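Local coordinates for protein CD180 antigen (Mus musculus, PDB 3T6Q) that may cooperate with MD-1 and TLR4 in the innate response of B cells to bacterial lipopolysaccharide, leading to NF-kappa-B activation, at residues C8-K11 against E12-K15; H73-T76 against F77-Q80; G197-D200 against S201-F204; S441-L444 against F445-L448; C563-I566 against Y567-E570. All coordinates share one frame; numbering follows the deposited sequence.

Contact 1: residues C8-K11 against E12-K15; sequences CIEK and EVNK. With NAG (2-acetamido-2-deoxy-beta-D-glucopyranose), chain P.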
loop_
_atom_site.group_PDB
_atom_site.type_symbol
_atom_site.label_atom_id
_atom_site.label_comp_id
_atom_site.label_asym_id
_atom_site.label_seq_id
_atom_site.Cartn_x
_atom_site.Cartn_y
_atom_site.Cartn_z
ATOM N N CYS A 8 -4.315 19.398 25.750
ATOM C CA CYS A 8 -2.945 19.353 25.220
ATOM C C CYS A 8 -1.902 19.579 26.307
ATOM O O CYS A 8 -2.094 20.393 27.198
ATOM C CB CYS A 8 -2.739 20.396 24.121
ATOM S SG CYS A 8 -3.917 20.267 22.759
ATOM N N ILE A 9 -0.797 18.859 26.205
ATOM C CA ILE A 9 0.304 18.988 27.132
ATOM C C ILE A 9 1.188 20.147 26.692
ATOM O O ILE A 9 1.680 20.199 25.549
ATOM C CB ILE A 9 1.085 17.663 27.252
ATOM C CG1 ILE A 9 0.189 16.597 27.889
ATOM C CG2 ILE A 9 2.351 17.827 28.085
ATOM C CD1 ILE A 9 0.489 15.193 27.403
ATOM N N GLU A 10 1.351 21.106 27.603
ATOM C CA GLU A 10 2.244 22.216 27.362
ATOM C C GLU A 10 3.669 21.798 27.702
ATOM O O GLU A 10 4.051 21.771 28.868
ATOM C CB GLU A 10 1.844 23.420 28.195
ATOM C CG GLU A 10 2.815 24.572 28.048
ATOM C CD GLU A 10 2.349 25.805 28.781
ATOM O OE1 GLU A 10 1.695 26.646 28.135
ATOM O OE2 GLU A 10 2.626 25.915 29.997
ATOM N N LYS A 11 4.448 21.465 26.684
ATOM C CA LYS A 11 5.814 21.058 26.907
ATOM C C LYS A 11 6.700 22.274 27.116
ATOM O O LYS A 11 7.509 22.276 28.023
ATOM C CB LYS A 11 6.321 20.175 25.774
ATOM C CG LYS A 11 5.577 18.847 25.713
ATOM C CD LYS A 11 6.064 17.998 24.557
ATOM C CE LYS A 11 7.194 17.091 24.983
ATOM N NZ LYS A 11 7.914 16.576 23.787
ATOM N N GLU A 12 6.552 23.299 26.276
ATOM C CA GLU A 12 7.240 24.584 26.473
ATOM C C GLU A 12 6.232 25.701 26.376
ATOM O O GLU A 12 5.623 25.881 25.323
ATOM C CB GLU A 12 8.272 24.839 25.394
ATOM C CG GLU A 12 9.661 24.309 25.657
ATOM C CD GLU A 12 10.634 24.772 24.586
ATOM O OE1 GLU A 12 11.048 23.932 23.754
ATOM O OE2 GLU A 12 10.959 25.982 24.553
ATOM N N VAL A 13 6.070 26.450 27.467
ATOM C CA VAL A 13 5.143 27.583 27.540
ATOM C C VAL A 13 5.178 28.388 26.251
ATOM O O VAL A 13 6.256 28.816 25.802
ATOM C CB VAL A 13 5.470 28.531 28.733
ATOM C CG1 VAL A 13 4.408 29.610 28.862
ATOM C CG2 VAL A 13 5.615 27.749 30.037
ATOM N N ASN A 14 4.001 28.564 25.644
ATOM C CA ASN A 14 3.838 29.369 24.421
ATOM C C ASN A 14 4.514 28.831 23.151
ATOM O O ASN A 14 4.385 29.438 22.086
ATOM C CB ASN A 14 4.277 30.823 24.654
ATOM C CG ASN A 14 3.394 31.551 25.644
ATOM O OD1 ASN A 14 2.176 31.357 25.665
ATOM N ND2 ASN A 14 4.008 32.406 26.474
ATOM N N LYS A 15 5.218 27.705 23.258
ATOM C CA LYS A 15 6.074 27.256 22.169
ATOM C C LYS A 15 5.780 25.844 21.642
ATOM O O LYS A 15 5.723 25.642 20.421
ATOM C CB LYS A 15 7.544 27.354 22.596
ATOM C CG LYS A 15 8.521 27.070 21.471
ATOM C CD LYS A 15 9.958 27.247 21.933
ATOM C CE LYS A 15 10.928 26.630 20.941
ATOM N NZ LYS A 15 12.333 26.785 21.407
HETATM C C1 NAG P . 3.318 33.186 27.481
HETATM C C2 NAG P . 4.438 33.961 28.187
HETATM C C3 NAG P . 3.895 35.090 29.052
HETATM C C4 NAG P . 2.847 35.926 28.332
HETATM C C5 NAG P . 1.793 35.046 27.662
HETATM C C6 NAG P . 0.893 35.880 26.756
HETATM C C7 NAG P . 6.519 32.828 28.816
HETATM C C8 NAG P . 7.210 31.939 29.813
HETATM N N2 NAG P . 5.236 33.110 29.051
HETATM O O3 NAG P . 4.962 35.929 29.435
HETATM O O4 NAG P . 2.243 36.757 29.294
HETATM O O5 NAG P . 2.402 34.064 26.849
HETATM O O6 NAG P . -0.443 35.721 27.172
HETATM O O7 NAG P . 7.130 33.252 27.833
#
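E10 and V13 meet at the turn end of a beta hairpin in the N-terminal cap of the leucine-rich repeat solenoid, where strand 9-12 runs antiparallel to strand 16-18. The E10 side chain is extended, with CG anti to the backbone N (chi1 176°), and reaches along the turn until its carboxylate lies against V13. There OE2 touches the methyl V13 CG2 at 3.5 Å, while E10 CD rests 3.5 Å from V13 CA. This is van der Waals contact; the polar partner of the carboxylate is the hydroxyl of Y17, which bonds OE1 and also takes the backbone N of N14. One hydroxyl therefore ties the acid to the turn. Behind this, K11 and E12 both face T16, a classic beta bulge that bends the strand into the loop. The loop is closed by the backbone bond K15 N to E12 O (2.8 Å), and the same two residues pair through their side chains, K15 NZ standing 3.5 Å from E12 OE2. C8, farther back, is joined to C19 by a disulfide. At the outer end of the turn N14 carries an N-linked sugar, whose acetamido N2 lies 3.6 Å from V13 CG1.

Contact 2: residues H73-T76 against F77-Q80; sequences HEDT and FQSQ. With NAG (2-acetamido-2-deoxy-beta-D-glucopyranose), chain R.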
loop_
_atom_site.group_PDB
_atom_site.type_symbol
_atom_site.label_atom_id
_atom_site.label_comp_id
_atom_site.label_asym_id
_atom_site.label_seq_id
_atom_site.Cartn_x
_atom_site.Cartn_y
_atom_site.Cartn_z
ATOM N N HIS A 73 -6.519 19.905 0.728
ATOM C CA HIS A 73 -7.089 20.828 -0.268
ATOM C C HIS A 73 -6.237 22.061 -0.481
ATOM O O HIS A 73 -5.193 22.219 0.164
ATOM C CB HIS A 73 -8.538 21.217 0.093
ATOM C CG HIS A 73 -9.541 20.062 -0.015
ATOM N ND1 HIS A 73 -9.463 19.110 -0.967
ATOM C CD2 HIS A 73 -10.651 19.748 0.755
ATOM C CE1 HIS A 73 -10.456 18.214 -0.788
ATOM N NE2 HIS A 73 -11.192 18.619 0.249
ATOM N N GLU A 74 -6.672 22.928 -1.401
ATOM C CA GLU A 74 -5.868 24.107 -1.795
ATOM C C GLU A 74 -5.446 24.916 -0.574
ATOM O O GLU A 74 -6.181 25.021 0.401
ATOM C CB GLU A 74 -6.603 24.978 -2.833
ATOM C CG GLU A 74 -7.877 25.630 -2.319
ATOM C CD GLU A 74 -8.894 25.944 -3.413
ATOM O OE1 GLU A 74 -9.900 26.602 -3.081
ATOM O OE2 GLU A 74 -8.717 25.528 -4.579
ATOM N N ASP A 75 -4.219 25.439 -0.604
ATOM C CA ASP A 75 -3.731 26.308 0.467
ATOM C C ASP A 75 -3.876 25.794 1.898
ATOM O O ASP A 75 -3.985 26.589 2.836
ATOM C CB ASP A 75 -4.426 27.689 0.349
ATOM C CG ASP A 75 -4.202 28.336 -1.016
ATOM O OD1 ASP A 75 -3.030 28.450 -1.430
ATOM O OD2 ASP A 75 -5.190 28.719 -1.690
ATOM N N THR A 76 -3.836 24.465 2.104
ATOM C CA THR A 76 -3.914 23.936 3.468
ATOM C C THR A 76 -2.853 24.562 4.441
ATOM O O THR A 76 -3.123 24.808 5.651
ATOM C CB THR A 76 -3.781 22.380 3.459
ATOM O OG1 THR A 76 -4.950 21.803 2.834
ATOM C CG2 THR A 76 -3.658 21.856 4.861
ATOM N N PHE A 77 -1.656 24.778 3.915
ATOM C CA PHE A 77 -0.501 25.230 4.745
ATOM C C PHE A 77 -0.150 26.683 4.450
ATOM O O PHE A 77 1.015 27.109 4.578
ATOM C CB PHE A 77 0.694 24.293 4.520
ATOM C CG PHE A 77 0.396 22.885 4.962
ATOM C CD1 PHE A 77 0.198 21.879 4.028
ATOM C CD2 PHE A 77 0.216 22.601 6.322
ATOM C CE1 PHE A 77 -0.132 20.584 4.450
ATOM C CE2 PHE A 77 -0.097 21.304 6.745
ATOM C CZ PHE A 77 -0.277 20.308 5.804
ATOM N N GLN A 78 -1.175 27.452 4.060
ATOM C CA GLN A 78 -0.947 28.828 3.558
ATOM C C GLN A 78 -0.238 29.715 4.549
ATOM O O GLN A 78 0.519 30.565 4.125
ATOM C CB GLN A 78 -2.266 29.517 3.094
ATOM C CG GLN A 78 -3.285 29.705 4.199
ATOM C CD GLN A 78 -4.595 30.279 3.686
ATOM O OE1 GLN A 78 -4.782 30.445 2.481
ATOM N NE2 GLN A 78 -5.503 30.575 4.602
ATOM N N SER A 79 -0.475 29.543 5.860
ATOM C CA SER A 79 0.118 30.459 6.845
ATOM C C SER A 79 1.421 29.967 7.464
ATOM O O SER A 79 1.966 30.625 8.376
ATOM C CB SER A 79 -0.848 30.769 7.986
ATOM O OG SER A 79 -2.069 31.329 7.529
ATOM N N GLN A 80 1.901 28.801 7.014
ATOM C CA GLN A 80 3.073 28.135 7.629
ATOM C C GLN A 80 4.352 28.525 6.860
ATOM O O GLN A 80 5.102 27.678 6.375
ATOM C CB GLN A 80 2.860 26.595 7.633
ATOM C CG GLN A 80 2.057 26.101 8.827
ATOM C CD GLN A 80 0.597 26.512 8.741
ATOM O OE1 GLN A 80 -0.120 26.078 7.825
ATOM N NE2 GLN A 80 0.141 27.307 9.692
HETATM C C1 NAG R . -10.650 29.596 2.615
HETATM C C2 NAG R . -10.751 31.055 3.095
HETATM C C3 NAG R . -12.140 31.638 2.753
HETATM C C4 NAG R . -12.646 31.272 1.348
HETATM C C5 NAG R . -12.522 29.761 1.191
HETATM C C6 NAG R . -13.065 29.180 -0.107
HETATM C C7 NAG R . -9.129 31.441 4.933
HETATM C C8 NAG R . -8.867 31.541 6.400
HETATM N N2 NAG R . -10.389 31.187 4.511
HETATM O O3 NAG R . -12.053 33.036 2.797
HETATM O O4 NAG R . -13.977 31.725 1.165
HETATM O O5 NAG R . -11.149 29.462 1.285
HETATM O O6 NAG R . -12.242 29.593 -1.158
HETATM O O7 NAG R . -8.164 31.608 4.183
HETATM O O HOH W 1 -2.162 27.659 7.273
#
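D75 touches Q78, and T76 touches F77, in a run of three overlapping beta turns that carries the chain across the outer side of LRR 2. The first turn, type II, opens at H73, whose carbonyl O is gripped twice by T76: its backbone N comes to 3.3 Å and its hydroxyl OG1 to 2.7 Å, both from the same face of the carbonyl plane. D75 then starts a type I turn, in which its O accepts Q78 N at 3.2 Å along a bent path (143°). Its CB packs 3.5 Å from Q78 OE1, the two side chains crossing with their flat ends 28° apart; the carboxylate itself bonds through OD1 to S102. At T76 the two branches divide the work. With OG1 beside the backbone N (chi1 -68°) and turned back to H73, the methyl CG2 is left anti to that N and stands over the F77 ring, 3.8 Å from its centroid, in a CH-pi contact. The F77 ring also meets that of F53. Q78 NE2 donates almost straight to O7 of the sugar on N50, 2.9 Å away. The chemistry is thus split: methyl and aromatic groups fill the interior, whereas the outward amide holds the acetamido group of the glycan and would be expected to limit its motion.

Contact 3: residues G197-D200 against S201-F204; sequences GAFD and SAVF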
loop_
_atom_site.group_PDB
_atom_site.type_symbol
_atom_site.label_atom_id
_atom_site.label_comp_id
_atom_site.label_asym_id
_atom_site.label_seq_id
_atom_site.Cartn_x
_atom_site.Cartn_y
_atom_site.Cartn_z
ATOM N N GLY A 197 26.012 2.026 -16.951
ATOM C CA GLY A 197 26.258 3.435 -17.163
ATOM C C GLY A 197 25.487 4.348 -16.255
ATOM O O GLY A 197 25.813 5.544 -16.166
ATOM N N ALA A 198 24.484 3.804 -15.552
ATOM C CA ALA A 198 23.630 4.630 -14.676
ATOM C C ALA A 198 24.401 5.299 -13.559
ATOM O O ALA A 198 24.016 6.379 -13.109
ATOM C CB ALA A 198 22.441 3.824 -14.111
ATOM N N PHE A 199 25.498 4.682 -13.108
ATOM C CA PHE A 199 26.280 5.263 -12.027
ATOM C C PHE A 199 27.605 5.934 -12.418
ATOM O O PHE A 199 28.395 6.303 -11.545
ATOM C CB PHE A 199 26.513 4.208 -10.942
ATOM C CG PHE A 199 25.326 4.045 -10.039
ATOM C CD1 PHE A 199 25.293 4.687 -8.803
ATOM C CD2 PHE A 199 24.215 3.326 -10.466
ATOM C CE1 PHE A 199 24.191 4.561 -7.984
ATOM C CE2 PHE A 199 23.107 3.191 -9.638
ATOM C CZ PHE A 199 23.105 3.806 -8.400
ATOM N N ASP A 200 27.809 6.131 -13.720
ATOM C CA ASP A 200 29.013 6.802 -14.220
ATOM C C ASP A 200 29.196 8.113 -13.511
ATOM O O ASP A 200 28.269 8.929 -13.451
ATOM C CB ASP A 200 28.937 7.051 -15.730
ATOM C CG ASP A 200 29.156 5.784 -16.542
ATOM O OD1 ASP A 200 29.373 4.678 -15.972
ATOM O OD2 ASP A 200 29.088 5.892 -17.775
ATOM N N SER A 201 30.381 8.314 -12.942
ATOM C CA SER A 201 30.711 9.548 -12.236
ATOM C C SER A 201 29.829 9.932 -11.032
ATOM O O SER A 201 29.919 11.069 -10.539
ATOM C CB SER A 201 30.741 10.732 -13.219
ATOM O OG SER A 201 31.793 10.547 -14.119
ATOM N N ALA A 202 28.996 9.011 -10.557
ATOM C CA ALA A 202 28.084 9.301 -9.431
ATOM C C ALA A 202 28.856 9.442 -8.132
ATOM O O ALA A 202 29.824 8.704 -7.914
ATOM C CB ALA A 202 27.028 8.199 -9.302
ATOM N N VAL A 203 28.450 10.405 -7.295
ATOM C CA VAL A 203 29.107 10.643 -6.006
ATOM C C VAL A 203 28.025 10.724 -4.901
ATOM O O VAL A 203 27.213 11.660 -4.874
ATOM C CB VAL A 203 29.971 11.930 -6.018
ATOM C CG1 VAL A 203 30.560 12.199 -4.637
ATOM C CG2 VAL A 203 31.077 11.830 -7.061
ATOM N N PHE A 204 28.009 9.734 -4.007
ATOM C CA PHE A 204 27.017 9.649 -2.902
ATOM C C PHE A 204 27.675 9.725 -1.560
ATOM O O PHE A 204 28.819 9.282 -1.398
ATOM C CB PHE A 204 26.253 8.332 -2.967
ATOM C CG PHE A 204 25.233 8.309 -4.045
ATOM C CD1 PHE A 204 23.928 8.763 -3.792
ATOM C CD2 PHE A 204 25.579 7.904 -5.329
ATOM C CE1 PHE A 204 22.993 8.781 -4.823
ATOM C CE2 PHE A 204 24.648 7.918 -6.358
ATOM C CZ PHE A 204 23.350 8.359 -6.102
#
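F199 and A202 close a type II turn that leads from the outer loop of LRR 7 into strand 203-208. Of the polar interactions, the central one is the backbone bond from A202 N to F199 O, 2.9 Å long and close to straight (162°), with the donor lying above the carbonyl plane. A type I turn precedes it, secured by D200 N to G197 O at 3.2 Å, so two overlapping turns share F199 and D200. S201, at the corner of the second turn, takes a positive phi (59°), and its backbone N is held by the side-chain OD1 of N224, the glycosylated asparagine farther along the chain. The apolar contacts lie inside the bend. A202 CB points back across it and sits 3.9 Å from F199 CD1. Beyond it the two phenylalanine side chains cross at about a right angle, F199 CE1 coming to 3.8 Å from F204 CE2. Both rings also pack on M173 of helix 170-174, which belongs to the preceding part of the solenoid, while F199 reaches L222 and S225 on the next loop. Strand 203-208 pairs with strand 226-231 through the backbone bonds of F204 with T226 and Q228.

Contact 4: residues S441-L444 against F445-L448; sequences SEQL and FDGL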
loop_
_atom_site.group_PDB
_atom_site.type_symbol
_atom_site.label_atom_id
_atom_site.label_comp_id
_atom_site.label_asym_id
_atom_site.label_seq_id
_atom_site.Cartn_x
_atom_site.Cartn_y
_atom_site.Cartn_z
ATOM N N SER A 441 40.619 0.208 49.586
ATOM C CA SER A 441 42.057 -0.078 49.424
ATOM C C SER A 441 42.829 1.171 48.954
ATOM O O SER A 441 42.513 1.731 47.912
ATOM C CB SER A 441 42.269 -1.188 48.415
ATOM O OG SER A 441 43.675 -1.327 48.191
ATOM N N GLU A 442 43.837 1.603 49.723
ATOM C CA GLU A 442 44.506 2.899 49.481
ATOM C C GLU A 442 45.296 2.905 48.177
ATOM O O GLU A 442 45.456 3.956 47.558
ATOM C CB GLU A 442 45.486 3.251 50.616
ATOM C CG GLU A 442 44.869 3.361 51.987
ATOM C CD GLU A 442 45.927 3.669 53.026
ATOM O OE1 GLU A 442 46.518 4.771 52.950
ATOM O OE2 GLU A 442 46.181 2.805 53.894
ATOM N N GLN A 443 45.775 1.727 47.775
ATOM C CA GLN A 443 46.646 1.566 46.583
ATOM C C GLN A 443 45.862 1.275 45.287
ATOM O O GLN A 443 46.424 1.291 44.185
ATOM C CB GLN A 443 47.644 0.407 46.821
ATOM C CG GLN A 443 48.534 0.557 48.066
ATOM C CD GLN A 443 47.961 -0.070 49.356
ATOM O OE1 GLN A 443 48.679 -0.192 50.346
ATOM N NE2 GLN A 443 46.679 -0.448 49.357
ATOM N N LEU A 444 44.570 1.035 45.412
ATOM C CA LEU A 444 43.796 0.541 44.236
ATOM C C LEU A 444 43.941 1.420 43.001
ATOM O O LEU A 444 44.120 0.900 41.876
ATOM C CB LEU A 444 42.321 0.292 44.597
ATOM C CG LEU A 444 41.366 -0.100 43.450
ATOM C CD1 LEU A 444 41.807 -1.464 42.966
ATOM C CD2 LEU A 444 39.932 -0.129 43.969
ATOM N N PHE A 445 43.922 2.743 43.216
ATOM C CA PHE A 445 43.954 3.714 42.125
ATOM C C PHE A 445 45.251 4.464 41.943
ATOM O O PHE A 445 45.270 5.504 41.267
ATOM C CB PHE A 445 42.773 4.701 42.196
ATOM C CG PHE A 445 41.422 4.009 42.019
ATOM C CD1 PHE A 445 41.176 3.217 40.886
ATOM C CD2 PHE A 445 40.445 4.114 42.983
ATOM C CE1 PHE A 445 39.949 2.571 40.739
ATOM C CE2 PHE A 445 39.206 3.505 42.827
ATOM C CZ PHE A 445 38.962 2.707 41.724
ATOM N N ASP A 446 46.322 3.937 42.500
ATOM C CA ASP A 446 47.640 4.523 42.260
ATOM C C ASP A 446 47.979 4.515 40.777
ATOM O O ASP A 446 47.700 3.539 40.064
ATOM C CB ASP A 446 48.739 3.743 42.991
ATOM C CG ASP A 446 48.759 3.983 44.504
ATOM O OD1 ASP A 446 48.212 4.984 44.985
ATOM O OD2 ASP A 446 49.344 3.146 45.220
ATOM N N GLY A 447 48.607 5.591 40.316
ATOM C CA GLY A 447 49.099 5.647 38.958
ATOM C C GLY A 447 48.105 6.240 37.977
ATOM O O GLY A 447 48.286 6.118 36.775
ATOM N N LEU A 448 47.081 6.936 38.492
ATOM C CA LEU A 448 46.088 7.616 37.654
ATOM C C LEU A 448 46.086 9.144 37.874
ATOM O O LEU A 448 45.055 9.716 38.220
ATOM C CB LEU A 448 44.683 7.046 37.929
ATOM C CG LEU A 448 44.634 5.539 37.638
ATOM C CD1 LEU A 448 43.278 5.018 38.131
ATOM C CD2 LEU A 448 44.851 5.314 36.150
HETATM O O HOH W 2 44.214 4.592 45.322
HETATM O O HOH W 3 46.288 1.127 40.332
#
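L444 and F445 lie side by side and point the same way, into the interior of LRR 15. With its CG anti to the backbone N (chi1 175°), L444 swings over the neighbouring ring: CG stands 4.0 Å from the F445 centroid, only 7° off the ring normal, and the methyl CD2 follows at 3.7 Å from F445 CZ. The ring continues inward to L430 of strand 429-431. Q443 and D446 form a second pair, again with side chains running alongside each other, but their amide and carboxylate planes stand 78° apart. D446 OD2 lies 3.4 Å from Q443 CA and close to its CB, a van der Waals contact, and has a weak hydrogen bond to S419 OG. The backbones of this second pair close the type I turn from Q443 to D446, with D446 N to Q443 O at 3.1 Å, an almost straight bond; S419 OG also bonds that carbonyl O. Two waters bridge backbone groups. One accepts from F445 N and donates to E442 O at 2.6 Å, and the other donates to both L444 O and D446 O. The turn thus has an oily side and a polar one: leucine and phenylalanine make its inner surface, whereas backbone groups outside any regular helix or strand are bonded by water and by a serine hydroxyl.

Contact 5: residues C563-I566 against Y567-E570; sequences CSNI and YFLE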
loop_
_atom_site.group_PDB
_atom_site.type_symbol
_atom_site.label_atom_id
_atom_site.label_comp_id
_atom_site.label_asym_id
_atom_site.label_seq_id
_atom_site.Cartn_x
_atom_site.Cartn_y
_atom_site.Cartn_z
ATOM N N CYS A 563 9.169 22.334 62.312
ATOM C CA CYS A 563 10.034 23.382 62.877
ATOM C C CYS A 563 11.442 22.911 63.190
ATOM O O CYS A 563 12.365 23.730 63.260
ATOM C CB CYS A 563 9.390 24.039 64.133
ATOM S SG CYS A 563 7.873 24.953 63.749
ATOM N N SER A 564 11.618 21.592 63.366
ATOM C CA SER A 564 12.943 21.031 63.591
ATOM C C SER A 564 13.814 21.255 62.328
ATOM O O SER A 564 15.044 21.195 62.395
ATOM C CB SER A 564 12.881 19.524 63.917
ATOM O OG SER A 564 12.058 19.244 65.049
ATOM N N ASN A 565 13.161 21.483 61.193
ATOM C CA ASN A 565 13.894 21.732 59.941
ATOM C C ASN A 565 13.768 23.169 59.361
ATOM O O ASN A 565 14.073 23.360 58.165
ATOM C CB ASN A 565 13.476 20.681 58.899
ATOM C CG ASN A 565 14.608 20.319 57.900
ATOM O OD1 ASN A 565 15.797 20.587 58.143
ATOM N ND2 ASN A 565 14.232 19.672 56.778
ATOM N N ILE A 566 13.349 24.170 60.167
ATOM C CA ILE A 566 12.989 25.501 59.570
ATOM C C ILE A 566 14.112 26.162 58.821
ATOM O O ILE A 566 13.834 26.771 57.811
ATOM C CB ILE A 566 12.531 26.675 60.510
ATOM C CG1 ILE A 566 12.733 26.384 61.964
ATOM C CG2 ILE A 566 11.198 27.281 60.053
ATOM C CD1 ILE A 566 14.167 26.538 62.342
ATOM N N TYR A 567 15.345 26.071 59.323
ATOM C CA TYR A 567 16.507 26.709 58.668
ATOM C C TYR A 567 16.728 26.195 57.242
ATOM O O TYR A 567 16.941 26.986 56.305
ATOM C CB TYR A 567 17.770 26.602 59.519
ATOM C CG TYR A 567 17.644 27.450 60.766
ATOM C CD1 TYR A 567 17.551 28.843 60.668
ATOM C CD2 TYR A 567 17.544 26.870 62.016
ATOM C CE1 TYR A 567 17.398 29.631 61.794
ATOM C CE2 TYR A 567 17.396 27.647 63.154
ATOM C CZ TYR A 567 17.321 29.024 63.037
ATOM O OH TYR A 567 17.173 29.802 64.165
ATOM N N PHE A 568 16.620 24.885 57.061
ATOM C CA PHE A 568 16.654 24.348 55.715
ATOM C C PHE A 568 15.454 24.795 54.869
ATOM O O PHE A 568 15.626 25.147 53.703
ATOM C CB PHE A 568 16.784 22.803 55.706
ATOM C CG PHE A 568 16.686 22.214 54.325
ATOM C CD1 PHE A 568 15.586 21.476 53.939
ATOM C CD2 PHE A 568 17.702 22.448 53.395
ATOM C CE1 PHE A 568 15.490 20.957 52.650
ATOM C CE2 PHE A 568 17.614 21.943 52.110
ATOM C CZ PHE A 568 16.512 21.198 51.735
ATOM N N LEU A 569 14.240 24.726 55.429
ATOM C CA LEU A 569 13.024 25.122 54.718
ATOM C C LEU A 569 13.071 26.567 54.185
ATOM O O LEU A 569 12.697 26.822 53.040
ATOM C CB LEU A 569 11.775 24.903 55.588
ATOM C CG LEU A 569 11.493 23.442 55.959
ATOM C CD1 LEU A 569 10.430 23.334 57.056
ATOM C CD2 LEU A 569 11.108 22.634 54.722
ATOM N N GLU A 570 13.543 27.484 55.015
ATOM C CA GLU A 570 13.759 28.892 54.624
ATOM C C GLU A 570 14.824 29.008 53.498
ATOM O O GLU A 570 14.612 29.692 52.485
ATOM C CB GLU A 570 14.171 29.708 55.854
ATOM C CG GLU A 570 12.962 30.052 56.749
ATOM C CD GLU A 570 13.319 30.692 58.098
ATOM O OE1 GLU A 570 14.465 31.140 58.295
ATOM O OE2 GLU A 570 12.435 30.747 58.982
HETATM O O HOH W 4 16.361 23.618 61.486
HETATM O O HOH W 5 17.145 22.889 59.164
#
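I566 and Y567 stand at the start of helix 566-574 in the C-terminal cap of the leucine-rich repeat solenoid, the first residue laying its side chain against the ring of the second. From CB, which is 3.1 Å from Y567 N, the isoleucine divides. The branch CG2 turns along the helix toward the residue one turn on and comes to 3.8 Å from E570 OE2. The other branch leaves through CG1, nearly eclipsed with the backbone N (chi1 10°) and packed 3.7 Å from Y567 N; such a torsion is strained, and the exact placing of this branch deserves caution. Its tip, CD1, rests over one face of the Y567 ring, offset toward the rim, 3.8 Å from the centroid in a CH-pi contact. I566 also touches C605, which is disulfide-bonded to C563. Two regular helical bonds start here: L569 N to N565 O, and E570 N to I566 O at 2.9 Å, both close to straight (169°). N565 occupies the N-cap position, but its side chain makes no capping bond. Instead its amide lies beside F568, the planes 22° apart, with OD1 3.4 Å from F568 CB and ND2 near CD1 of the ring. Partners outside the helix start hold both ends of the amide: D560 O accepts from ND2 and I538 N donates to OD1. A water links the amide to the first turn of the helix, donating to N565 OD1 and accepting from F568 N, each at 2.9 Å.

How the contacts relate
The five contacts follow one another along the chain and mark points round the horseshoe of a Toll-like receptor family ectodomain. Contact 1 lies in the N-terminal cap, contacts 2, 3 and 4 in LRR 2, LRR 7 and LRR 15, and contact 5 in the C-terminal cap. None touches another. Contacts 3 and 5 are farthest apart, with centres 73 Å from each other, whereas contacts 1 and 5, in the two caps, have centres 34 Å apart because the solenoid curves round. Strands 9-12 and 203-208, reached by contacts 1 and 3, belong to the long run of strands linking the repeats; contacts 2 and 4 are in loops between such strands. Turns at contacts 2 to 4 and the hairpin and helix start of the caps thus mark the curved solenoid from end to end.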